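RNA pseudouridylate synthase domain-containing protein 1 (Homo sapiens, PDB 5VBB) probably binds RNA and isomerises uridine to pseudouridine as an RluA-type pseudouridine synthase. Local coordinates at residues S15-V20 with D218-E223; P203-L208 with D228-S233. All coordinates share one frame; numbering follows the deposited sequence.

Interaction 1 (S15-V20 with D218-E223)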
loop_
_atom_site.group_PDB
_atom_site.type_symbol
_atom_site.label_atom_id
_atom_site.label_comp_id
_atom_site.label_asym_id
_atom_site.label_seq_id
_atom_site.Cartn_x
_atom_site.Cartn_y
_atom_site.Cartn_z
ATOM N N SER A 15 3.470 -17.154 13.094
ATOM C CA SER A 15 3.150 -17.623 14.419
ATOM C C SER A 15 2.259 -18.866 14.280
ATOM O O SER A 15 2.015 -19.337 13.176
ATOM C CB SER A 15 2.433 -16.540 15.220
ATOM O OG SER A 15 1.090 -16.371 14.797
ATOM N N ARG A 16 1.751 -19.372 15.402
ATOM C CA ARG A 16 0.817 -20.497 15.410
ATOM C C ARG A 16 -0.505 -20.117 14.740
ATOM O O ARG A 16 -1.112 -20.940 14.068
ATOM C CB ARG A 16 0.519 -20.914 16.868
ATOM C CG ARG A 16 1.739 -21.496 17.610
ATOM C CD ARG A 16 1.644 -21.350 19.141
ATOM N NE ARG A 16 0.563 -22.150 19.725
ATOM C CZ ARG A 16 0.567 -23.478 19.826
ATOM N NH1 ARG A 16 1.614 -24.184 19.405
ATOM N NH2 ARG A 16 -0.473 -24.114 20.351
ATOM N N ASP A 17 -0.922 -18.856 14.906
ATOM C CA ASP A 17 -2.218 -18.343 14.480
ATOM C C ASP A 17 -2.219 -17.472 13.239
ATOM O O ASP A 17 -3.271 -17.350 12.617
ATOM C CB ASP A 17 -2.807 -17.503 15.623
ATOM C CG ASP A 17 -3.306 -18.320 16.795
ATOM O OD1 ASP A 17 -3.881 -19.397 16.561
ATOM O OD2 ASP A 17 -3.155 -17.861 17.939
ATOM N N PHE A 18 -1.110 -16.791 12.935
ATOM C CA PHE A 18 -1.063 -15.879 11.813
ATOM C C PHE A 18 0.159 -16.066 10.974
ATOM O O PHE A 18 1.217 -16.440 11.455
ATOM C CB PHE A 18 -1.096 -14.420 12.305
ATOM C CG PHE A 18 -2.389 -14.061 12.976
ATOM C CD1 PHE A 18 -3.524 -13.806 12.230
ATOM C CD2 PHE A 18 -2.484 -14.028 14.359
ATOM C CE1 PHE A 18 -4.701 -13.407 12.847
ATOM C CE2 PHE A 18 -3.673 -13.697 14.978
ATOM C CZ PHE A 18 -4.774 -13.365 14.218
ATOM N N LEU A 19 0.018 -15.681 9.724
ATOM C CA LEU A 19 1.067 -15.681 8.738
ATOM C C LEU A 19 0.941 -14.339 8.010
ATOM O O LEU A 19 -0.163 -13.978 7.635
ATOM C CB LEU A 19 0.826 -16.858 7.788
ATOM C CG LEU A 19 1.626 -16.967 6.540
ATOM C CD1 LEU A 19 3.096 -16.944 6.838
ATOM C CD2 LEU A 19 1.290 -18.249 5.828
ATOM N N VAL A 20 2.037 -13.611 7.840
ATOM C CA VAL A 20 2.059 -12.347 7.076
ATOM C C VAL A 20 3.019 -12.551 5.931
ATOM O O VAL A 20 4.198 -12.836 6.145
ATOM C CB VAL A 20 2.418 -11.067 7.868
ATOM C CG1 VAL A 20 2.251 -9.807 7.011
ATOM C CG2 VAL A 20 1.608 -10.955 9.133
ATOM N N ASP A 218 -6.769 -9.817 20.307
ATOM C CA ASP A 218 -6.905 -10.207 21.726
ATOM C C ASP A 218 -5.740 -11.089 22.221
ATOM O O ASP A 218 -5.239 -10.850 23.314
ATOM C CB ASP A 218 -8.243 -10.910 21.985
ATOM C CG ASP A 218 -8.588 -12.083 21.080
ATOM O OD1 ASP A 218 -7.731 -12.481 20.270
ATOM O OD2 ASP A 218 -9.728 -12.593 21.176
ATOM N N THR A 219 -5.253 -12.016 21.393
ATOM C CA THR A 219 -4.168 -12.935 21.747
ATOM C C THR A 219 -2.777 -12.553 21.244
ATOM O O THR A 219 -1.787 -13.078 21.752
ATOM C CB THR A 219 -4.488 -14.321 21.143
ATOM O OG1 THR A 219 -4.671 -14.179 19.734
ATOM C CG2 THR A 219 -5.722 -14.948 21.745
ATOM N N GLU A 220 -2.680 -11.722 20.194
ATOM C CA GLU A 220 -1.400 -11.476 19.565
ATOM C C GLU A 220 -1.376 -10.146 18.839
ATOM O O GLU A 220 -2.334 -9.841 18.144
ATOM C CB GLU A 220 -1.238 -12.607 18.543
ATOM C CG GLU A 220 0.105 -12.729 17.864
ATOM C CD GLU A 220 0.168 -13.999 17.039
ATOM O OE1 GLU A 220 -0.494 -14.991 17.408
ATOM O OE2 GLU A 220 0.849 -13.994 15.994
ATOM N N CYS A 221 -0.311 -9.363 18.978
ATOM C CA CYS A 221 -0.195 -8.107 18.228
ATOM C C CYS A 221 0.648 -8.426 17.034
ATOM O O CYS A 221 1.879 -8.533 17.144
ATOM C CB CYS A 221 0.409 -6.988 19.068
ATOM S SG CYS A 221 0.580 -5.416 18.187
ATOM N N VAL A 222 -0.024 -8.651 15.893
ATOM C CA VAL A 222 0.644 -8.982 14.637
ATOM C C VAL A 222 1.202 -7.686 14.132
ATOM O O VAL A 222 0.416 -6.841 13.729
ATOM C CB VAL A 222 -0.324 -9.605 13.611
ATOM C CG1 VAL A 222 0.382 -9.891 12.273
ATOM C CG2 VAL A 222 -0.994 -10.845 14.172
ATOM N N GLU A 223 2.535 -7.494 14.194
ATOM C CA GLU A 223 3.123 -6.236 13.769
ATOM C C GLU A 223 4.290 -6.491 12.843
ATOM O O GLU A 223 5.238 -7.196 13.211
ATOM C CB GLU A 223 3.537 -5.446 15.002
ATOM C CG GLU A 223 4.302 -4.172 14.710
ATOM C CD GLU A 223 4.601 -3.364 15.954
ATOM O OE1 GLU A 223 4.513 -3.919 17.071
ATOM O OE2 GLU A 223 4.899 -2.158 15.809
#
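With CG anti to the backbone N (chi1 -171°) and the chain extended beyond it, Glu-220 carries its carboxylate across to Ser-15, whose OG donates to Glu-220 OE2 over 2.7 Å on the syn lone pair. A chi1 of 74° turns the same OG back over its own backbone, where it accepts from Asp-17 N, an ST turn, and from Phe-18 N at 2.9 Å, an ST motif. One hydroxyl thus closes the turn between strands 10-14 and 18-23 and ties it to the residue just before strand 221-225. The contact bridges the four-stranded and the seven-stranded antiparallel sheets of this pseudouridine synthase domain. Tyr-13 OH also bonds Glu-220 OE2. These two hydroxyls probably offset part of the charge repulsion where Asp-17 OD2 lies 3.9 Å from Glu-220 OE1, while Asp-17 OD1 is bonded to Asn-79. The carboxylate oxygens of Glu-220 lie at the edge of the Phe-18 ring, nearest CD2, with the planes 85° apart. Over one ring face, Val-222 CG2 makes a CH-pi contact, 3.9 Å from the Phe-18 ring centroid. The other Val-222 methyl, CG1, packs on Val-20 CG2 at 3.5 Å, and Ala-82 and Ala-86 of helix 80-91 also touch Phe-18.

Interaction 2 (P203-L208 with D228-S233)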
loop_
_atom_site.group_PDB
_atom_site.type_symbol
_atom_site.label_atom_id
_atom_site.label_comp_id
_atom_site.label_asym_id
_atom_site.label_seq_id
_atom_site.Cartn_x
_atom_site.Cartn_y
_atom_site.Cartn_z
ATOM N N PRO A 203 7.181 1.875 -16.473
ATOM C CA PRO A 203 7.826 1.214 -15.321
ATOM C C PRO A 203 7.470 -0.272 -15.217
ATOM O O PRO A 203 6.441 -0.723 -15.718
ATOM C CB PRO A 203 7.322 2.033 -14.112
ATOM C CG PRO A 203 6.832 3.287 -14.674
ATOM C CD PRO A 203 6.237 2.899 -15.998
ATOM N N PHE A 204 8.366 -1.048 -14.606
ATOM C CA PHE A 204 8.183 -2.496 -14.531
ATOM C C PHE A 204 7.066 -2.878 -13.594
ATOM O O PHE A 204 6.606 -4.015 -13.648
ATOM C CB PHE A 204 9.487 -3.201 -14.120
ATOM C CG PHE A 204 9.771 -3.284 -12.636
ATOM C CD1 PHE A 204 10.460 -2.263 -11.983
ATOM C CD2 PHE A 204 9.495 -4.443 -11.928
ATOM C CE1 PHE A 204 10.897 -2.424 -10.679
ATOM C CE2 PHE A 204 9.871 -4.575 -10.591
ATOM C CZ PHE A 204 10.571 -3.563 -9.969
ATOM N N ARG A 205 6.640 -1.952 -12.709
ATOM C CA ARG A 205 5.589 -2.216 -11.730
ATOM C C ARG A 205 4.983 -0.935 -11.254
ATOM O O ARG A 205 5.484 0.127 -11.565
ATOM C CB ARG A 205 6.203 -2.925 -10.534
ATOM C CG ARG A 205 7.217 -2.108 -9.747
ATOM C CD ARG A 205 7.469 -2.724 -8.376
ATOM N NE ARG A 205 6.295 -2.511 -7.537
ATOM C CZ ARG A 205 6.161 -2.909 -6.288
ATOM N NH1 ARG A 205 7.145 -3.562 -5.683
ATOM N NH2 ARG A 205 5.042 -2.659 -5.627
ATOM N N MET A 206 3.933 -1.032 -10.473
ATOM C CA MET A 206 3.361 0.129 -9.829
ATOM C C MET A 206 4.102 0.296 -8.511
ATOM O O MET A 206 4.220 -0.669 -7.765
ATOM C CB MET A 206 1.877 -0.046 -9.577
ATOM C CG MET A 206 1.269 1.203 -9.052
ATOM S SD MET A 206 -0.531 1.116 -8.871
ATOM C CE MET A 206 -0.628 0.099 -7.383
ATOM N N MET A 207 4.611 1.495 -8.232
ATOM C CA MET A 207 5.436 1.743 -7.042
ATOM C C MET A 207 4.618 2.092 -5.772
ATOM O O MET A 207 4.744 3.176 -5.218
ATOM C CB MET A 207 6.449 2.861 -7.337
ATOM C CG MET A 207 7.253 2.649 -8.617
ATOM S SD MET A 207 8.198 1.100 -8.634
ATOM C CE MET A 207 8.783 1.102 -10.342
ATOM N N LEU A 208 3.854 1.128 -5.278
ATOM C CA LEU A 208 3.090 1.234 -4.041
ATOM C C LEU A 208 3.316 -0.069 -3.325
ATOM O O LEU A 208 3.227 -1.106 -3.957
ATOM C CB LEU A 208 1.589 1.499 -4.319
ATOM C CG LEU A 208 0.695 1.676 -3.092
ATOM C CD1 LEU A 208 1.119 2.909 -2.278
ATOM C CD2 LEU A 208 -0.749 1.891 -3.504
ATOM N N ASP A 228 12.105 -2.557 2.577
ATOM C CA ASP A 228 11.797 -1.450 1.659
ATOM C C ASP A 228 12.247 -1.850 0.238
ATOM O O ASP A 228 13.446 -2.024 0.032
ATOM C CB ASP A 228 12.552 -0.218 2.128
ATOM C CG ASP A 228 12.482 0.991 1.229
ATOM O OD1 ASP A 228 11.747 0.942 0.213
ATOM O OD2 ASP A 228 13.114 1.994 1.565
ATOM N N PRO A 229 11.344 -1.967 -0.756
ATOM C CA PRO A 229 11.777 -2.364 -2.101
ATOM C C PRO A 229 12.257 -1.231 -2.993
ATOM O O PRO A 229 12.787 -1.495 -4.071
ATOM C CB PRO A 229 10.490 -2.952 -2.689
ATOM C CG PRO A 229 9.422 -2.066 -2.111
ATOM C CD PRO A 229 9.876 -1.787 -0.708
ATOM N N PHE A 230 12.033 0.018 -2.598
ATOM C CA PHE A 230 12.331 1.186 -3.431
ATOM C C PHE A 230 13.664 1.751 -3.044
ATOM O O PHE A 230 13.761 2.855 -2.539
ATOM C CB PHE A 230 11.188 2.202 -3.313
ATOM C CG PHE A 230 9.819 1.605 -3.627
ATOM C CD1 PHE A 230 9.638 0.751 -4.716
ATOM C CD2 PHE A 230 8.716 1.900 -2.838
ATOM C CE1 PHE A 230 8.380 0.183 -4.981
ATOM C CE2 PHE A 230 7.459 1.360 -3.126
ATOM C CZ PHE A 230 7.280 0.573 -4.234
ATOM N N LEU A 231 14.711 0.963 -3.324
ATOM C CA LEU A 231 16.089 1.315 -3.023
ATOM C C LEU A 231 16.936 1.260 -4.285
ATOM O O LEU A 231 16.769 0.333 -5.066
ATOM C CB LEU A 231 16.673 0.304 -2.039
ATOM C CG LEU A 231 16.058 0.273 -0.640
ATOM C CD1 LEU A 231 16.605 -0.915 0.146
ATOM C CD2 LEU A 231 16.334 1.564 0.108
ATOM N N PRO A 232 17.929 2.141 -4.446
ATOM C CA PRO A 232 18.835 2.012 -5.614
ATOM C C PRO A 232 19.542 0.646 -5.727
ATOM O O PRO A 232 19.817 0.219 -6.853
ATOM C CB PRO A 232 19.850 3.137 -5.413
ATOM C CG PRO A 232 19.661 3.640 -4.091
ATOM C CD PRO A 232 18.305 3.287 -3.605
ATOM N N SER A 233 19.796 -0.071 -4.596
ATOM C CA SER A 233 20.454 -1.390 -4.636
ATOM C C SER A 233 19.552 -2.456 -5.248
ATOM O O SER A 233 20.044 -3.496 -5.653
ATOM C CB SER A 233 20.927 -1.827 -3.239
ATOM O OG SER A 233 20.060 -1.425 -2.187
#
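Phe-230 drives its ring end against the backbone of Met-207, with Phe-230 CZ 3.4 Å from Met-207 C. Beside this, Met-207 SD lies 3.8 Å from Phe-230 CE1, an oblique Met-aromatic contact with the sulfur 53° off the ring normal. Phe-230 CE1 also sits over the centre of one face of the Arg-205 guanidinium, 3.9 Å above its plane; the two planes are 65° apart, so the groups meet without stacking. The guanidinium is held by its own loop, Arg-205 NE donating to Met-206 O at 2.8 Å from above the carbonyl plane, and by Ser-71 OG, bonded to NH2. A leucine in place of Arg-205 would probably leave Met-206 O and Ser-71 without these partners and the Phe-230 ring end without the guanidinium face it rests on. On the aromatic side, Phe-230 N bonds Asp-228 OD1 at 3.0 Å in an Asx turn, and Pro-229 CG covers one ring face. Lys-163 bonds both ends of this turn, Asp-228 by a salt bridge and Phe-230 O by a hydrogen bond. Leu-208, about 5 Å from the probably catalytic Asp-67 between side chains, packs on helix 175-182, and Met-207 on Leu-102 of strand 96-104 and Tyr-156 of strand 146-156.

Overall arrangement
From the N terminus, the chain passes strand 10-14 and turns through 15-20, then runs through all but the last helix and most of the strands before reaching 203-208. Strand 208-216 follows, and 218-223 closes interaction 1 across 197 intervening residues. A few residues on, 228-233 returns to 203-208 and closes interaction 2, a loop of only 19 residues. The segments alternate, so the contacts cross rather than nest: strand 208-216 leaves interaction 2 and leads to interaction 1, and strand 221-225 leads back. Their centres are 28 Å apart. Interaction 1 joins the four-stranded sheet to the larger one; interaction 2 joins two loops of the larger sheet.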